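Local coordinates for DUF1611 domain-containing protein (Anabaena variabilis, PDB 2OBN) that is of unknown function but joins a Rossmann-like domain to a P-loop NTPase-like domain, and so may bind a nucleotide, at residues Lys64-Ala69 with Leu96-Gln101; Ile79-Lys84 with Asp90-Glu95; Gly145-Arg148 with Arg153-Leu156. The protein carries 2 engineered substitutions. All blocks are in the same frame, centred on the assembly; numbering follows the deposited sequence.

Overall arrangement
From the N terminus, the Rossmann-like part comes first. Interaction 1 closes a loop from the short helix 66-69 round to helix 92-101, and interaction 2 falls wholly within that loop, joining the segment after strand 76-79 to the start of the same helix. The two touch, with centres about 12 Å apart; Leu-96 meets Ile-79, and Glu-95 reaches Val-66. Between them they join helix 92-101 to helix 66-69 and to the loop that follows strand 76-79. Interaction 3 comes later in series, in the P-loop domain, across the chain's centre and with its nearest atoms about 22 Å from interaction 2. It ties a turn to strand 153-159.

Interaction 1 of 3, residues Lys64-Ala69 with Leu96-Gln101; sequences KSVEAA and LKTALQ
Val-66 and Thr-98 lie alongside each other, pointing opposite ways, and Val-66 CG1 comes within 4.0 Å of Thr-98 CG2. Val-66 CG1 also lies 3.9 Å from Ala-99 N and 4.1 Å from Ala-99 CB, so a single valine branch sits against two successive residues of helix 92-101. With CG1 anti to the backbone nitrogen (chi1 173°), Val-66 sends that branch out toward the neighbouring helix. Thr-98 presents its methyl to the interface, while OG1 is hydrogen-bonded to Ile-94 O, one turn back in its own helix. Glu-67 comes in roughly perpendicular to the threonine side chain. Its chain bends at chi2 (82°), which brings Glu-67 OE1 to 3.9 Å from Thr-98 CG2, a carboxylate oxygen resting on a methyl at the exposed margin. Helix 66-69 is capped by Ser-65, whose OG accepts a weak bond from Ala-68 N at 3.4 Å, and Val-66 N makes a further weak bond to Glu-95. Beneath the pair lies the sheet: Val-66 rests on Ile-41 of strand 37-41, and Ala-99 on Leu-77 of strand 76-79. Two helices packed side by side over a parallel sheet of strand order 3-2-1-4-5-6 are the mark of a Rossmann-like fold.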
loop_
_atom_site.group_PDB
_atom_site.type_symbol
_atom_site.label_atom_id
_atom_site.label_comp_id
_atom_site.label_asym_id
_atom_site.label_seq_id
_atom_site.Cartn_x
_atom_site.Cartn_y
_atom_site.Cartn_z
ATOM N N LYS B 64 33.491 15.183 -12.960
ATOM C CA LYS B 64 32.821 16.288 -12.277
ATOM C C LYS B 64 31.396 16.609 -12.730
ATOM O O LYS B 64 30.639 17.206 -11.969
ATOM C CB LYS B 64 33.673 17.560 -12.397
ATOM N N SER B 65 31.035 16.227 -13.952
ATOM C CA SER B 65 29.744 16.595 -14.509
ATOM C C SER B 65 29.402 15.815 -15.763
ATOM O O SER B 65 30.251 15.104 -16.326
ATOM C CB SER B 65 29.746 18.097 -14.852
ATOM O OG SER B 65 30.754 18.408 -15.809
ATOM N N VAL B 66 28.158 15.987 -16.210
ATOM C CA VAL B 66 27.659 15.335 -17.419
ATOM C C VAL B 66 28.520 15.745 -18.605
ATOM O O VAL B 66 28.828 14.919 -19.466
ATOM C CB VAL B 66 26.171 15.683 -17.705
ATOM C CG1 VAL B 66 25.727 15.133 -19.058
ATOM C CG2 VAL B 66 25.265 15.140 -16.614
ATOM N N GLU B 67 28.914 17.016 -18.639
ATOM C CA GLU B 67 29.766 17.535 -19.708
ATOM C C GLU B 67 31.107 16.777 -19.734
ATOM O O GLU B 67 31.587 16.387 -20.806
ATOM C CB GLU B 67 30.002 19.033 -19.492
ATOM C CG GLU B 67 30.780 19.758 -20.604
ATOM C CD GLU B 67 29.917 20.152 -21.799
ATOM O OE1 GLU B 67 28.751 20.577 -21.596
ATOM O OE2 GLU B 67 30.427 20.073 -22.941
ATOM N N ALA B 68 31.706 16.578 -18.556
ATOM C CA ALA B 68 32.984 15.856 -18.435
ATOM C C ALA B 68 32.797 14.354 -18.757
ATOM O O ALA B 68 33.734 13.681 -19.202
ATOM C CB ALA B 68 33.594 16.056 -17.035
ATOM N N ALA B 69 31.584 13.849 -18.535
ATOM C CA ALA B 69 31.233 12.473 -18.886
ATOM C C ALA B 69 31.158 12.230 -20.403
ATOM O O ALA B 69 31.383 11.117 -20.852
ATOM C CB ALA B 69 29.904 12.100 -18.260
ATOM N N LEU B 96 20.438 17.201 -16.367
ATOM C CA LEU B 96 19.457 16.483 -17.172
ATOM C C LEU B 96 19.395 17.075 -18.576
ATOM O O LEU B 96 19.507 16.351 -19.572
ATOM C CB LEU B 96 18.068 16.532 -16.512
ATOM C CG LEU B 96 17.968 15.967 -15.086
ATOM C CD1 LEU B 96 16.532 16.040 -14.558
ATOM C CD2 LEU B 96 18.500 14.544 -14.984
ATOM N N LYS B 97 19.238 18.390 -18.653
ATOM C CA LYS B 97 19.155 19.085 -19.947
ATOM C C LYS B 97 20.412 18.910 -20.798
ATOM O O LYS B 97 20.314 18.750 -22.014
ATOM C CB LYS B 97 18.862 20.571 -19.742
ATOM C CG LYS B 97 17.453 20.847 -19.217
ATOM C CD LYS B 97 17.187 22.331 -19.132
ATOM C CE LYS B 97 15.759 22.624 -18.748
ATOM N NZ LYS B 97 15.490 24.093 -18.875
ATOM N N THR B 98 21.579 18.936 -20.157
ATOM C CA THR B 98 22.860 18.745 -20.841
ATOM C C THR B 98 22.948 17.360 -21.491
ATOM O O THR B 98 23.455 17.221 -22.610
ATOM C CB THR B 98 24.045 18.929 -19.866
ATOM O OG1 THR B 98 23.959 20.220 -19.252
ATOM C CG2 THR B 98 25.382 18.792 -20.591
ATOM N N ALA B 99 22.469 16.342 -20.783
ATOM C CA ALA B 99 22.433 14.996 -21.322
ATOM C C ALA B 99 21.493 14.946 -22.538
ATOM O O ALA B 99 21.839 14.372 -23.577
ATOM C CB ALA B 99 21.983 14.004 -20.253
ATOM N N LEU B 100 20.326 15.573 -22.414
ATOM C CA LEU B 100 19.344 15.563 -23.495
ATOM C C LEU B 100 19.845 16.254 -24.754
ATOM O O LEU B 100 19.682 15.719 -25.856
ATOM C CB LEU B 100 18.001 16.147 -23.036
ATOM C CG LEU B 100 17.249 15.318 -21.989
ATOM C CD1 LEU B 100 15.941 15.977 -21.637
ATOM C CD2 LEU B 100 16.988 13.893 -22.464
ATOM N N GLN B 101 20.466 17.424 -24.595
ATOM C CA GLN B 101 21.043 18.139 -25.735
ATOM C C GLN B 101 22.209 17.392 -26.382
ATOM O O GLN B 101 22.508 17.637 -27.541
ATOM C CB GLN B 101 21.489 19.552 -25.362
ATOM C CG GLN B 101 20.333 20.508 -25.120
ATOM C CD GLN B 101 20.758 21.962 -25.150
ATOM O OE1 GLN B 101 19.957 22.844 -25.479
ATOM N NE2 GLN B 101 22.027 22.222 -24.836
#

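Interaction 2 of 3, residues Ile79-Lys84 with Asp90-Glu95; sequences IGIAPK and DDYWIE
Ile-81 and Pro-83 lie on a backbone that runs extended from Ile-81 onward, after a bend at Gly-80 that follows strand 76-79, and both face Tyr-92 near the start of helix 92-101. Tyr-92 makes the whole contact from the side of residues 90-95. Its phenol end pushes in between the two aliphatic side chains, with Tyr-92 OH 3.3 Å from Ile-81 CG1 and 3.5 Å from Pro-83 CD. Ile-81 CD1 lies against the same end of the ring, 3.6 Å from Tyr-92 CZ and 3.8 Å from Tyr-92 CE1. Ile-81 holds CG1 between its backbone nitrogen and carbonyl carbon (chi1 48°), a crowded position, and from there the extended chi2 carries CD1 forward onto the tyrosine. Pro-83 is turned so that CD, the ring carbon next to its nitrogen, does the touching; Pro-83 CD lies 4.2 Å from Tyr-92 CZ. Both aliphatic groups meet the aromatic ring obliquely. The main chain is close as well, with Ala-82 N 3.7 Å from Tyr-92 OH. Ala-82 itself is paired through its backbone with Ile-22, which ties this loop to another part of the domain. Chemically, the loop and the helix meet through dispersion and close fit about a largely buried phenol, not through polar bonding between the two segments.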
loop_
_atom_site.group_PDB
_atom_site.type_symbol
_atom_site.label_atom_id
_atom_site.label_comp_id
_atom_site.label_asym_id
_atom_site.label_seq_id
_atom_site.Cartn_x
_atom_site.Cartn_y
_atom_site.Cartn_z
ATOM N N ILE B 79 19.683 8.381 -13.324
ATOM C CA ILE B 79 19.638 9.107 -12.055
ATOM C C ILE B 79 19.931 8.116 -10.903
ATOM O O ILE B 79 19.152 7.201 -10.625
ATOM C CB ILE B 79 18.283 9.879 -11.846
ATOM C CG1 ILE B 79 18.076 10.916 -12.956
ATOM C CG2 ILE B 79 18.272 10.610 -10.501
ATOM C CD1 ILE B 79 16.734 11.658 -12.896
ATOM N N GLY B 80 21.072 8.311 -10.254
ATOM C CA GLY B 80 21.502 7.462 -9.157
ATOM C C GLY B 80 21.458 8.133 -7.803
ATOM O O GLY B 80 22.008 7.603 -6.852
ATOM N N ILE B 81 20.815 9.297 -7.714
ATOM C CA ILE B 81 20.677 10.031 -6.447
ATOM C C ILE B 81 19.248 10.486 -6.236
ATOM O O ILE B 81 18.480 10.609 -7.175
ATOM C CB ILE B 81 21.610 11.265 -6.331
ATOM C CG1 ILE B 81 21.519 12.125 -7.605
ATOM C CG2 ILE B 81 23.034 10.810 -6.033
ATOM C CD1 ILE B 81 22.314 13.441 -7.558
ATOM N N ALA B 82 18.904 10.725 -4.978
ATOM C CA ALA B 82 17.568 11.169 -4.631
ATOM C C ALA B 82 17.666 12.029 -3.387
ATOM O O ALA B 82 18.296 11.626 -2.406
ATOM C CB ALA B 82 16.670 9.987 -4.397
ATOM N N PRO B 83 17.045 13.223 -3.416
ATOM C CA PRO B 83 17.115 14.069 -2.230
ATOM C C PRO B 83 16.275 13.481 -1.110
ATOM O O PRO B 83 15.286 12.796 -1.401
ATOM C CB PRO B 83 16.481 15.371 -2.711
ATOM C CG PRO B 83 15.520 14.940 -3.754
ATOM C CD PRO B 83 16.218 13.837 -4.474
ATOM N N LYS B 84 16.675 13.703 0.144
ATOM C CA LYS B 84 15.863 13.250 1.286
ATOM C C LYS B 84 14.514 13.942 1.131
ATOM O O LYS B 84 14.423 15.154 1.329
ATOM C CB LYS B 84 16.502 13.607 2.634
ATOM N N ASP B 90 16.747 21.753 -7.596
ATOM C CA ASP B 90 16.974 22.728 -8.657
ATOM C C ASP B 90 18.269 22.508 -9.442
ATOM O O ASP B 90 18.335 22.850 -10.622
ATOM C CB ASP B 90 16.949 24.156 -8.087
ATOM N N ASP B 91 19.292 21.940 -8.800
ATOM C CA ASP B 91 20.586 21.715 -9.470
ATOM C C ASP B 91 20.620 20.511 -10.426
ATOM O O ASP B 91 21.569 20.366 -11.199
ATOM C CB ASP B 91 21.748 21.666 -8.455
ATOM C CG ASP B 91 21.610 20.551 -7.418
ATOM O OD1 ASP B 91 20.589 19.838 -7.396
ATOM O OD2 ASP B 91 22.544 20.400 -6.603
ATOM N N TYR B 92 19.591 19.668 -10.389
ATOM C CA TYR B 92 19.516 18.493 -11.276
ATOM C C TYR B 92 19.235 18.867 -12.732
ATOM O O TYR B 92 19.819 18.282 -13.632
ATOM C CB TYR B 92 18.403 17.532 -10.829
ATOM C CG TYR B 92 18.680 16.630 -9.632
ATOM C CD1 TYR B 92 19.512 17.028 -8.586
ATOM C CD2 TYR B 92 18.004 15.414 -9.502
ATOM C CE1 TYR B 92 19.726 16.202 -7.483
ATOM C CE2 TYR B 92 18.191 14.591 -8.394
ATOM C CZ TYR B 92 19.055 14.988 -7.386
ATOM O OH TYR B 92 19.240 14.171 -6.288
ATOM N N TRP B 93 18.342 19.836 -12.940
ATOM C CA TRP B 93 17.890 20.236 -14.287
ATOM C C TRP B 93 19.007 20.505 -15.298
ATOM O O TRP B 93 18.921 20.073 -16.441
ATOM C CB TRP B 93 16.960 21.463 -14.222
ATOM C CG TRP B 93 15.727 21.231 -13.415
ATOM C CD1 TRP B 93 15.458 21.732 -12.179
ATOM C CD2 TRP B 93 14.616 20.398 -13.766
ATOM N NE1 TRP B 93 14.238 21.284 -11.743
ATOM C CE2 TRP B 93 13.700 20.459 -12.696
ATOM C CE3 TRP B 93 14.299 19.614 -14.884
ATOM C CZ2 TRP B 93 12.484 19.767 -12.711
ATOM C CZ3 TRP B 93 13.097 18.925 -14.895
ATOM C CH2 TRP B 93 12.204 19.006 -13.815
ATOM N N ILE B 94 20.035 21.232 -14.878
ATOM C CA ILE B 94 21.162 21.536 -15.761
ATOM C C ILE B 94 21.786 20.239 -16.293
ATOM O O ILE B 94 22.028 20.111 -17.503
ATOM C CB ILE B 94 22.240 22.387 -15.043
ATOM C CG1 ILE B 94 21.709 23.800 -14.769
ATOM C CG2 ILE B 94 23.512 22.480 -15.897
ATOM C CD1 ILE B 94 22.577 24.620 -13.820
ATOM N N GLU B 95 22.027 19.291 -15.384
ATOM C CA GLU B 95 22.633 18.005 -15.742
ATOM C C GLU B 95 21.732 17.189 -16.661
ATOM O O GLU B 95 22.202 16.586 -17.630
ATOM C CB GLU B 95 23.001 17.206 -14.482
ATOM C CG GLU B 95 24.102 17.834 -13.581
ATOM C CD GLU B 95 25.508 17.888 -14.220
ATOM O OE1 GLU B 95 25.667 18.440 -15.328
ATOM O OE2 GLU B 95 26.473 17.406 -13.589
#

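Interaction 3 of 3, residues Gly145-Arg148 with Arg153-Leu156; sequences GAAR and RRVL
The first strand of the P-loop domain, 153-159, sends Arg-154 across to the short 3-10 turn that precedes it, where the guanidinium meets the carbonyl of Ala-147. Ala-147 O stands over the centre of the group's flat face, 3.1 Å from Arg-154 CZ and 3.4 Å from each of Arg-154 NE, Arg-154 NH1 and Arg-154 NH2. This is an approach of carbonyl to face, and the angles are too poor for hydrogen bonds, although the negative end of the carbonyl dipole probably suits the cation. The N-H edge is used elsewhere: NH2 is hydrogen-bonded to the carbonyl of Gln-253, while NE and NH1 make weak bonds to Ser-252 and Leu-150. A water in the guanidinium plane accepts from Arg-154 NH2 at 3.1 Å and gives a weak bond to Arg-148 O. The arginine chain bends at chi3 (-59°), which turns its end under the alanine carbonyl. Putting a leucine at Arg-154 would remove the guanidinium and would probably leave the Gln-253 carbonyl without its donor and Ala-147 O without a cation beneath it. The turn has its own clasp, since Arg-148 NH1 donates to Gly-145 O (3.1 Å, 168° at the hydrogen) and Arg-148 N reaches the same oxygen from the opposite face. Arg-148 also packs on His-273 of the second subunit. Strand 153-159 lies inside a parallel sheet, between strands 228-231 and 256-262, and leads on toward helix 166-179, the strand-loop-helix order of P-loop NTPase folds.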
loop_
_atom_site.group_PDB
_atom_site.type_symbol
_atom_site.label_atom_id
_atom_site.label_comp_id
_atom_site.label_asym_id
_atom_site.label_seq_id
_atom_site.Cartn_x
_atom_site.Cartn_y
_atom_site.Cartn_z
ATOM N N GLY B 145 -4.788 -14.229 -4.109
ATOM C CA GLY B 145 -3.989 -15.321 -3.558
ATOM C C GLY B 145 -3.692 -16.453 -4.551
ATOM O O GLY B 145 -3.368 -17.571 -4.133
ATOM N N ALA B 146 -3.759 -16.150 -5.856
ATOM C CA ALA B 146 -3.560 -17.140 -6.934
ATOM C C ALA B 146 -2.182 -17.770 -6.972
ATOM O O ALA B 146 -2.037 -18.844 -7.538
ATOM C CB ALA B 146 -3.852 -16.521 -8.292
ATOM N N ALA B 147 -1.181 -17.097 -6.396
ATOM C CA ALA B 147 0.186 -17.597 -6.368
ATOM C C ALA B 147 0.352 -18.840 -5.494
ATOM O O ALA B 147 1.297 -19.583 -5.685
ATOM C CB ALA B 147 1.124 -16.504 -5.897
ATOM N N ARG B 148 -0.566 -19.066 -4.548
ATOM C CA ARG B 148 -0.510 -20.225 -3.661
ATOM C C ARG B 148 -0.591 -21.525 -4.441
ATOM O O ARG B 148 -0.223 -22.582 -3.936
ATOM C CB ARG B 148 -1.676 -20.196 -2.669
ATOM C CG ARG B 148 -2.982 -20.657 -3.245
ATOM C CD ARG B 148 -4.148 -20.345 -2.345
ATOM N NE ARG B 148 -5.363 -20.973 -2.853
ATOM C CZ ARG B 148 -6.068 -20.555 -3.912
ATOM N NH1 ARG B 148 -5.722 -19.476 -4.617
ATOM N NH2 ARG B 148 -7.160 -21.221 -4.264
ATOM N N ARG B 153 8.905 -22.798 -5.360
ATOM C CA ARG B 153 9.095 -22.164 -4.050
ATOM C C ARG B 153 9.073 -20.659 -4.303
ATOM O O ARG B 153 9.459 -20.191 -5.391
ATOM C CB ARG B 153 10.409 -22.581 -3.397
ATOM C CG ARG B 153 10.349 -23.935 -2.698
ATOM C CD ARG B 153 11.680 -24.228 -2.031
ATOM N NE ARG B 153 11.577 -25.236 -0.971
ATOM C CZ ARG B 153 11.544 -26.547 -1.167
ATOM N NH1 ARG B 153 11.580 -27.064 -2.390
ATOM N NH2 ARG B 153 11.447 -27.354 -0.123
ATOM N N ARG B 154 8.578 -19.921 -3.315
ATOM C CA ARG B 154 8.474 -18.476 -3.384
ATOM C C ARG B 154 9.046 -17.916 -2.084
ATOM O O ARG B 154 8.426 -18.000 -1.023
ATOM C CB ARG B 154 7.035 -18.054 -3.626
ATOM C CG ARG B 154 6.470 -18.650 -4.921
ATOM C CD ARG B 154 5.023 -18.388 -5.120
ATOM N NE ARG B 154 4.192 -18.909 -4.040
ATOM C CZ ARG B 154 3.807 -20.175 -3.899
ATOM N NH1 ARG B 154 4.163 -21.103 -4.774
ATOM N NH2 ARG B 154 3.041 -20.513 -2.858
ATOM N N VAL B 155 10.258 -17.376 -2.201
ATOM C CA VAL B 155 11.029 -16.870 -1.088
ATOM C C VAL B 155 11.081 -15.354 -1.119
ATOM O O VAL B 155 11.576 -14.758 -2.084
ATOM C CB VAL B 155 12.487 -17.405 -1.140
ATOM C CG1 VAL B 155 13.243 -17.058 0.149
ATOM C CG2 VAL B 155 12.500 -18.927 -1.387
ATOM N N LEU B 156 10.546 -14.751 -0.061
ATOM C CA LEU B 156 10.538 -13.320 0.115
ATOM C C LEU B 156 11.515 -12.915 1.219
ATOM O O LEU B 156 11.496 -13.478 2.319
ATOM C CB LEU B 156 9.138 -12.850 0.530
ATOM C CG LEU B 156 8.985 -11.360 0.868
ATOM C CD1 LEU B 156 9.304 -10.510 -0.370
ATOM C CD2 LEU B 156 7.575 -11.065 1.387
HETATM O O HOH W 1 2.905 -23.610 -2.825
#